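Local coordinates for protein type VI secretion system component (Escherichia coli O6, PDB 2P5Z) that is a component of the type VI secretion system, structurally similar to the phage T4 tail proteins gp27 and gp5, and probably forms part of the puncturing device, at residues S120-I125 with T419-Y424; I378-M383 with N460-Y465; A384-A389 with S453-E458. One frame throughout, in Å; residues are numbered along the deposited sequence.

Contact 1: S120-I125 with T419-Y424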
# COMPACT_ATOMS: atom_id res chain seq x y z
N SER A 120 16.94 -12.86 6.87
CA SER A 120 16.61 -14.29 6.94
C SER A 120 15.13 -14.54 7.18
O SER A 120 14.56 -14.01 8.14
CB SER A 120 17.45 -15.00 8.01
OG SER A 120 16.96 -14.77 9.31
N ARG A 121 14.54 -15.36 6.31
CA ARG A 121 13.10 -15.63 6.35
C ARG A 121 12.74 -17.12 6.23
O ARG A 121 12.17 -17.56 5.23
CB ARG A 121 12.31 -14.80 5.31
CG ARG A 121 12.84 -14.81 3.86
CD ARG A 121 12.07 -13.83 2.93
NE ARG A 121 10.64 -13.70 3.24
CZ ARG A 121 10.05 -12.57 3.65
NH1 ARG A 121 10.76 -11.46 3.82
NH2 ARG A 121 8.74 -12.54 3.91
N GLN A 122 13.04 -17.88 7.27
CA GLN A 122 12.69 -19.29 7.26
C GLN A 122 11.43 -19.57 8.06
O GLN A 122 11.16 -18.89 9.04
CB GLN A 122 13.85 -20.12 7.80
CG GLN A 122 14.91 -20.44 6.76
CD GLN A 122 15.75 -21.65 7.16
OE1 GLN A 122 16.58 -21.57 8.06
NE2 GLN A 122 15.52 -22.77 6.48
N ASN A 123 10.67 -20.57 7.63
CA ASN A 123 9.50 -21.04 8.39
C ASN A 123 9.87 -21.91 9.60
O ASN A 123 10.77 -22.75 9.52
CB ASN A 123 8.55 -21.81 7.49
CG ASN A 123 8.16 -21.03 6.26
OD1 ASN A 123 7.76 -19.87 6.34
ND2 ASN A 123 8.24 -21.68 5.10
N ALA A 124 9.19 -21.72 10.72
CA ALA A 124 9.51 -22.50 11.91
C ALA A 124 8.35 -22.61 12.88
O ALA A 124 7.53 -21.70 12.98
CB ALA A 124 10.72 -21.90 12.62
N ILE A 125 8.29 -23.72 13.62
CA ILE A 125 7.30 -23.88 14.69
C ILE A 125 8.04 -24.05 16.01
O ILE A 125 8.86 -24.95 16.16
CB ILE A 125 6.35 -25.08 14.42
CG1 ILE A 125 5.56 -24.86 13.14
CG2 ILE A 125 5.37 -25.29 15.57
CD1 ILE A 125 5.30 -26.13 12.39
N THR A 419 12.72 -24.90 3.49
CA THR A 419 12.18 -23.62 3.94
C THR A 419 11.92 -23.65 5.45
O THR A 419 11.55 -22.64 6.05
CB THR A 419 10.89 -23.27 3.18
OG1 THR A 419 9.95 -24.35 3.30
CG2 THR A 419 11.18 -23.05 1.71
N TRP A 420 12.11 -24.82 6.05
CA TRP A 420 11.87 -25.03 7.47
C TRP A 420 13.17 -25.15 8.25
O TRP A 420 14.08 -25.87 7.83
CB TRP A 420 10.96 -26.26 7.69
CG TRP A 420 9.60 -26.04 7.10
CD1 TRP A 420 9.21 -26.32 5.82
CD2 TRP A 420 8.47 -25.45 7.75
NE1 TRP A 420 7.89 -25.95 5.64
CE2 TRP A 420 7.42 -25.42 6.81
CE3 TRP A 420 8.23 -24.98 9.04
CZ2 TRP A 420 6.16 -24.89 7.10
CZ3 TRP A 420 6.97 -24.46 9.34
CH2 TRP A 420 5.96 -24.41 8.37
N LYS A 421 13.26 -24.43 9.36
CA LYS A 421 14.39 -24.55 10.29
C LYS A 421 14.46 -25.97 10.86
O LYS A 421 13.43 -26.57 11.15
CB LYS A 421 14.26 -23.51 11.41
CG LYS A 421 14.52 -22.07 10.97
CD LYS A 421 14.31 -21.07 12.10
CE LYS A 421 14.04 -19.65 11.57
NZ LYS A 421 13.40 -18.79 12.60
N PRO A 422 15.69 -26.52 10.98
CA PRO A 422 15.96 -27.88 11.47
C PRO A 422 15.32 -28.18 12.82
O PRO A 422 15.55 -27.46 13.80
CB PRO A 422 17.48 -27.91 11.61
CG PRO A 422 17.97 -26.91 10.62
CD PRO A 422 16.94 -25.82 10.60
N GLY A 423 14.49 -29.22 12.86
CA GLY A 423 13.81 -29.64 14.08
C GLY A 423 12.66 -28.74 14.48
O GLY A 423 12.14 -28.83 15.60
N TYR A 424 12.27 -27.86 13.57
CA TYR A 424 11.20 -26.92 13.83
C TYR A 424 10.09 -27.12 12.81
O TYR A 424 9.29 -26.22 12.57
CB TYR A 424 11.72 -25.49 13.76
CG TYR A 424 12.57 -25.05 14.92
CD1 TYR A 424 13.94 -24.93 14.78
CD2 TYR A 424 12.00 -24.71 16.13
CE1 TYR A 424 14.73 -24.50 15.83
CE2 TYR A 424 12.78 -24.28 17.19
CZ TYR A 424 14.14 -24.17 17.04
OH TYR A 424 14.92 -23.73 18.10
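Asn123 sets its CB over the six-membered ring of Trp420, and this one residue shows how side chain and backbone can be used together in docking a loop against the start of a strand. Its CB stands 3.5 Å from the centroid of that ring, 9° off the ring normal, a CH-pi contact over one face. The same residue forms a single backbone bridge with Trp420: Asn123 N donates to Thr419 O at 2.7 Å, and Lys421 N returns a bond to Asn123 O at 3.0 Å. Trp420 CA adds a CA-H...O contact to Asn123 O. Further on, Ile125 N donates to Tyr424 O at 2.9 Å, while Ile125 O sits at the edge of the Tyr424 ring, 3.1 Å from CD2. Ile125 CD1 comes obliquely to Trp420 CZ3, 3.9 Å away.

Lys421 keeps its chain extended beyond CG, so that CG and CE lie against Gln122 CB and CD meets Ala124 CB at 3.7 Å. Its ammonium group thereby passes beyond the contact to bond Tyr126 OH and Gln166 OE1. A type II turn from Lys421 to Tyr424, closed by Tyr424 N to Lys421 O, brings the tyrosine back beside Ile125, and Gly423 supplies the positive phi. Asn123 OD1 is taken by the backbone N of Gly168, a bond that probably limits rotation of the amide, next to the CB that lies on the ring.

The loop between strands 409-412 and 426-429 thus lies along the start of strand 124-127, whose partner, strand 161-166, places Met165 against both Ile125 and Trp420.

Contact 2: I378-M383 with N460-Y465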
# COMPACT_ATOMS: atom_id res chain seq x y z
N ILE A 378 2.01 -5.19 14.89
CA ILE A 378 2.31 -5.70 13.55
C ILE A 378 1.29 -6.79 13.23
O ILE A 378 1.16 -7.76 13.99
CB ILE A 378 3.76 -6.26 13.47
CG1 ILE A 378 4.79 -5.13 13.51
CG2 ILE A 378 4.01 -7.01 12.18
CD1 ILE A 378 5.42 -4.97 14.83
N PRO A 379 0.56 -6.65 12.12
CA PRO A 379 -0.49 -7.59 11.74
C PRO A 379 0.01 -9.02 11.54
O PRO A 379 1.15 -9.23 11.11
CB PRO A 379 -1.00 -7.04 10.39
CG PRO A 379 0.10 -6.16 9.90
CD PRO A 379 0.72 -5.56 11.13
N ARG A 380 -0.85 -9.99 11.87
CA ARG A 380 -0.53 -11.40 11.71
C ARG A 380 -0.53 -11.78 10.24
O ARG A 380 -1.27 -11.20 9.46
CB ARG A 380 -1.55 -12.24 12.47
CG ARG A 380 -0.99 -12.77 13.75
CD ARG A 380 -2.04 -13.28 14.72
NE ARG A 380 -1.38 -13.61 15.97
CZ ARG A 380 -0.85 -14.80 16.25
NH1 ARG A 380 -0.92 -15.79 15.38
NH2 ARG A 380 -0.25 -15.00 17.42
N PRO A 381 0.31 -12.74 9.85
CA PRO A 381 0.21 -13.18 8.46
C PRO A 381 -1.13 -13.92 8.22
O PRO A 381 -1.69 -14.56 9.13
CB PRO A 381 1.41 -14.11 8.29
CG PRO A 381 1.80 -14.52 9.65
CD PRO A 381 1.37 -13.44 10.59
N VAL A 382 -1.65 -13.78 7.01
CA VAL A 382 -2.97 -14.29 6.71
C VAL A 382 -2.80 -15.62 5.98
O VAL A 382 -2.18 -15.67 4.90
CB VAL A 382 -3.79 -13.25 5.91
CG1 VAL A 382 -5.06 -13.85 5.35
CG2 VAL A 382 -4.12 -12.05 6.81
N MET A 383 -3.29 -16.69 6.61
CA MET A 383 -3.09 -18.04 6.07
C MET A 383 -4.29 -18.41 5.21
O MET A 383 -5.33 -18.84 5.72
CB MET A 383 -2.88 -19.07 7.17
CG MET A 383 -1.71 -18.76 8.09
SD MET A 383 -0.11 -18.99 7.30
CE MET A 383 0.78 -17.82 8.24
N ASN A 460 -5.54 -17.58 10.95
CA ASN A 460 -4.58 -17.51 12.04
C ASN A 460 -3.60 -18.69 12.02
O ASN A 460 -4.01 -19.85 12.13
CB ASN A 460 -5.35 -17.48 13.35
CG ASN A 460 -4.53 -16.99 14.52
OD1 ASN A 460 -3.33 -17.29 14.65
ND2 ASN A 460 -5.18 -16.25 15.40
N PRO A 461 -2.29 -18.40 11.92
CA PRO A 461 -1.24 -19.43 11.87
C PRO A 461 -1.12 -20.25 13.15
O PRO A 461 -0.53 -21.33 13.12
CB PRO A 461 0.05 -18.60 11.70
CG PRO A 461 -0.29 -17.26 12.24
CD PRO A 461 -1.72 -17.04 11.84
N ASP A 462 -1.68 -19.76 14.25
CA ASP A 462 -1.65 -20.49 15.51
C ASP A 462 -2.97 -21.19 15.83
O ASP A 462 -3.26 -21.54 16.98
CB ASP A 462 -1.21 -19.57 16.65
CG ASP A 462 0.22 -19.05 16.47
OD1 ASP A 462 1.10 -19.80 15.97
OD2 ASP A 462 0.45 -17.86 16.83
N ARG A 463 -3.78 -21.42 14.80
CA ARG A 463 -4.96 -22.25 14.95
C ARG A 463 -5.07 -23.32 13.87
O ARG A 463 -6.03 -23.31 13.10
CB ARG A 463 -6.22 -21.39 14.90
CG ARG A 463 -6.49 -20.53 16.10
CD ARG A 463 -7.77 -19.80 15.80
NE ARG A 463 -8.35 -19.10 16.93
CZ ARG A 463 -9.55 -18.54 16.91
NH1 ARG A 463 -10.30 -18.60 15.82
NH2 ARG A 463 -10.01 -17.91 17.99
N PRO A 464 -4.10 -24.24 13.81
CA PRO A 464 -4.17 -25.17 12.69
C PRO A 464 -5.04 -26.39 12.97
O PRO A 464 -5.19 -26.82 14.13
CB PRO A 464 -2.72 -25.60 12.52
CG PRO A 464 -2.13 -25.48 13.87
CD PRO A 464 -2.94 -24.53 14.67
N TYR A 465 -5.60 -26.96 11.91
CA TYR A 465 -6.34 -28.20 12.03
C TYR A 465 -6.22 -28.98 10.73
O TYR A 465 -5.81 -28.42 9.71
CB TYR A 465 -7.81 -27.96 12.42
CG TYR A 465 -8.64 -27.27 11.38
CD1 TYR A 465 -8.78 -25.88 11.38
CD2 TYR A 465 -9.31 -28.00 10.39
CE1 TYR A 465 -9.55 -25.24 10.41
CE2 TYR A 465 -10.07 -27.37 9.42
CZ TYR A 465 -10.19 -25.99 9.44
OH TYR A 465 -10.94 -25.39 8.46
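Arg380 faces a type I turn that runs from Asn460 to Arg463, closed by Arg463 N to Asn460 O, while its own segment has no regular structure and comes nearest where Met383 CA is 6.2 Å from Asn460 CA. The guanidinium grips Asp462 end-on with both terminal nitrogens, and both bonds go to one oxygen: NH1 to Asp462 OD2 is 2.9 Å and NH2 to Asp462 OD2 is 3.0 Å. The acceptor lies in the guanidinium plane, but the carboxylate is turned 75° from it, so NH1 meets OD2 from above the carboxylate plane and NH2 nearly along the C-O direction. This salt bridge therefore differs from the coplanar, two-oxygen kind.

Next to the charged pair, Pro461 touches three residues of the other segment. Its CG is 3.5 Å from Arg380 NH1 at the guanidinium edge, and its CB meets Met383 CE at 3.6 Å. Met383 bends at its second torsion (chi2 -71°), which brings the methyl group to Pro461 CB, the two side chains crossing at about a right angle. Pro381 CG approaches Pro461 CG more loosely, at 4.3 Å.

Second-shell bonds hold the acceptor and donor in place. Asp462 OD1 accepts from the backbone N of Met165, and Arg380 NE pairs with Glu181 of helix 171-182, so the guanidinium pairs with two acids, at its end and at NE, which would be expected to favour its charge. Asn460 OD1 accepts from Asp462 N at 3.0 Å. That bond makes an Asx turn, here superposed on a type I turn that leads from strand 451-456 into strand 464-469 of the C-terminal OB domain.

Contact 3: A384-A389 with S453-E458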
# COMPACT_ATOMS: atom_id res chain seq x y z
N ALA A 384 -4.13 -18.20 3.91
CA ALA A 384 -5.12 -18.58 2.93
C ALA A 384 -4.66 -19.91 2.38
O ALA A 384 -3.46 -20.22 2.39
CB ALA A 384 -5.18 -17.56 1.81
N GLY A 385 -5.60 -20.70 1.90
CA GLY A 385 -5.24 -22.02 1.41
C GLY A 385 -4.73 -22.95 2.50
O GLY A 385 -4.81 -22.67 3.70
N THR A 386 -4.15 -24.05 2.06
CA THR A 386 -3.88 -25.16 2.94
C THR A 386 -2.40 -25.56 2.89
O THR A 386 -1.72 -25.35 1.88
CB THR A 386 -4.81 -26.32 2.57
OG1 THR A 386 -5.08 -27.09 3.74
CG2 THR A 386 -4.20 -27.20 1.51
N LEU A 387 -1.88 -26.11 3.98
CA LEU A 387 -0.49 -26.61 3.94
C LEU A 387 -0.46 -28.13 3.93
O LEU A 387 -1.14 -28.77 4.73
CB LEU A 387 0.33 -26.08 5.12
CG LEU A 387 0.58 -24.59 5.19
CD1 LEU A 387 1.42 -24.29 6.41
CD2 LEU A 387 1.26 -24.13 3.90
N PRO A 388 0.33 -28.71 3.02
CA PRO A 388 0.49 -30.16 3.03
C PRO A 388 1.35 -30.59 4.21
O PRO A 388 2.29 -29.89 4.60
CB PRO A 388 1.22 -30.44 1.71
CG PRO A 388 1.96 -29.18 1.40
CD PRO A 388 1.12 -28.06 1.95
N ALA A 389 1.00 -31.72 4.82
CA ALA A 389 1.83 -32.29 5.85
C ALA A 389 1.85 -33.81 5.75
O ALA A 389 0.99 -34.40 5.10
CB ALA A 389 1.36 -31.86 7.19
N SER A 453 -3.95 -32.21 4.70
CA SER A 453 -4.01 -30.79 4.42
C SER A 453 -4.25 -30.05 5.72
O SER A 453 -5.18 -30.38 6.46
CB SER A 453 -5.11 -30.48 3.43
OG SER A 453 -4.62 -30.68 2.12
N ILE A 454 -3.41 -29.06 5.99
CA ILE A 454 -3.56 -28.24 7.19
C ILE A 454 -4.21 -26.89 6.87
O ILE A 454 -3.76 -26.14 6.00
CB ILE A 454 -2.22 -28.04 7.89
CG1 ILE A 454 -1.51 -29.39 8.06
CG2 ILE A 454 -2.43 -27.39 9.25
CD1 ILE A 454 -2.19 -30.29 9.06
N ALA A 455 -5.30 -26.62 7.58
CA ALA A 455 -6.04 -25.39 7.41
C ALA A 455 -5.98 -24.60 8.71
O ALA A 455 -5.59 -25.12 9.74
CB ALA A 455 -7.49 -25.67 7.03
N PHE A 456 -6.38 -23.33 8.65
CA PHE A 456 -6.14 -22.41 9.75
C PHE A 456 -7.38 -21.62 10.02
O PHE A 456 -7.92 -20.95 9.13
CB PHE A 456 -4.98 -21.48 9.41
CG PHE A 456 -3.67 -22.20 9.23
CD1 PHE A 456 -2.88 -22.47 10.32
CD2 PHE A 456 -3.27 -22.63 7.98
CE1 PHE A 456 -1.69 -23.13 10.16
CE2 PHE A 456 -2.08 -23.31 7.83
CZ PHE A 456 -1.28 -23.55 8.93
N GLU A 457 -7.84 -21.71 11.26
CA GLU A 457 -9.10 -21.11 11.64
C GLU A 457 -8.96 -19.58 11.62
O GLU A 457 -8.05 -19.03 12.24
CB GLU A 457 -9.48 -21.63 13.01
CG GLU A 457 -10.86 -21.28 13.43
CD GLU A 457 -11.25 -22.00 14.69
OE1 GLU A 457 -10.66 -21.72 15.76
OE2 GLU A 457 -12.15 -22.85 14.61
N GLU A 458 -9.86 -18.93 10.89
CA GLU A 458 -9.79 -17.51 10.46
C GLU A 458 -8.42 -16.97 9.98
O GLU A 458 -8.08 -15.83 10.25
CB GLU A 458 -10.51 -16.53 11.41
CG GLU A 458 -10.18 -16.63 12.90
CD GLU A 458 -11.30 -16.10 13.78
OE1 GLU A 458 -11.75 -14.95 13.54
OE2 GLU A 458 -11.73 -16.82 14.71
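Leu387 meets the Phe456 ring at its edge: CG lies in the ring plane 4.0 Å from CE2, and CD1 is 3.8 Å from CZ. The two side chains cross at about a right angle. Met383 and Pro464 also touch this phenylalanine, Pro464 from the next strand. On the same side of the sheet, Leu387 CB packs against Ile454 CB, and Ala389 CB meets Ile454 CG1 at 3.9 Å.

The backbone pairing illustrates how two strands can be reinforced by a side chain. Leu387 and Ile454 form an antiparallel hydrogen-bonded pair: Leu387 N to Ile454 O measures 2.8 Å, lying in the carbonyl plane on a lone pair, and Ile454 N to Leu387 O measures 2.6 Å. Thr386 adds a third bond, from OG1 to Ile454 O at 2.8 Å. With chi1 at -150° the hydroxyl is roughly opposite its own backbone N, and it reaches the carbonyl from well above its plane, 79° out. One buried oxygen is therefore gripped by an amide in its plane and a hydroxyl over it. The threonine methyl, CG2, turns instead to Ser453, 3.6 Å from its OG. Pro388 and Ser453 follow as a non-hydrogen-bonded pair, with side chains on the other side of the sheet from Leu387 and Ile454.

At the assembly level, Leu387 and Pro388 pack on Glu458 and Glu457 of the third subunit, while Glu457 makes a salt bridge to Lys470 of the second. Within the chain, strand 387-391 runs between 409-412 and 451-456, and strand 464-469 flanks the latter; Val411 of strand 409-412 touches both Ala389 and Ile454.

Along the chain the segments come in the order 120-125, 378-383, 384-389, 419-424, 453-458 and 460-465, so contact 1 alternates with both others, whereas contact 3 is enclosed within the span of contact 2. Contacts 2 and 3 lie about 10 Å apart, centre to centre, and touch directly: Arg463 pairs with Glu458, and strands 451-456 and 464-469 are neighbours in the five-stranded antiparallel sheet. Contact 1 sits about 16 and 17 Å from them, centre to centre. Contacts 1 and 2 join the OB region to what is probably the gp27-like part, including strand 161-166 and helix 171-182, while contact 3 builds the OB sheet, next to neighbouring subunits of the trimer.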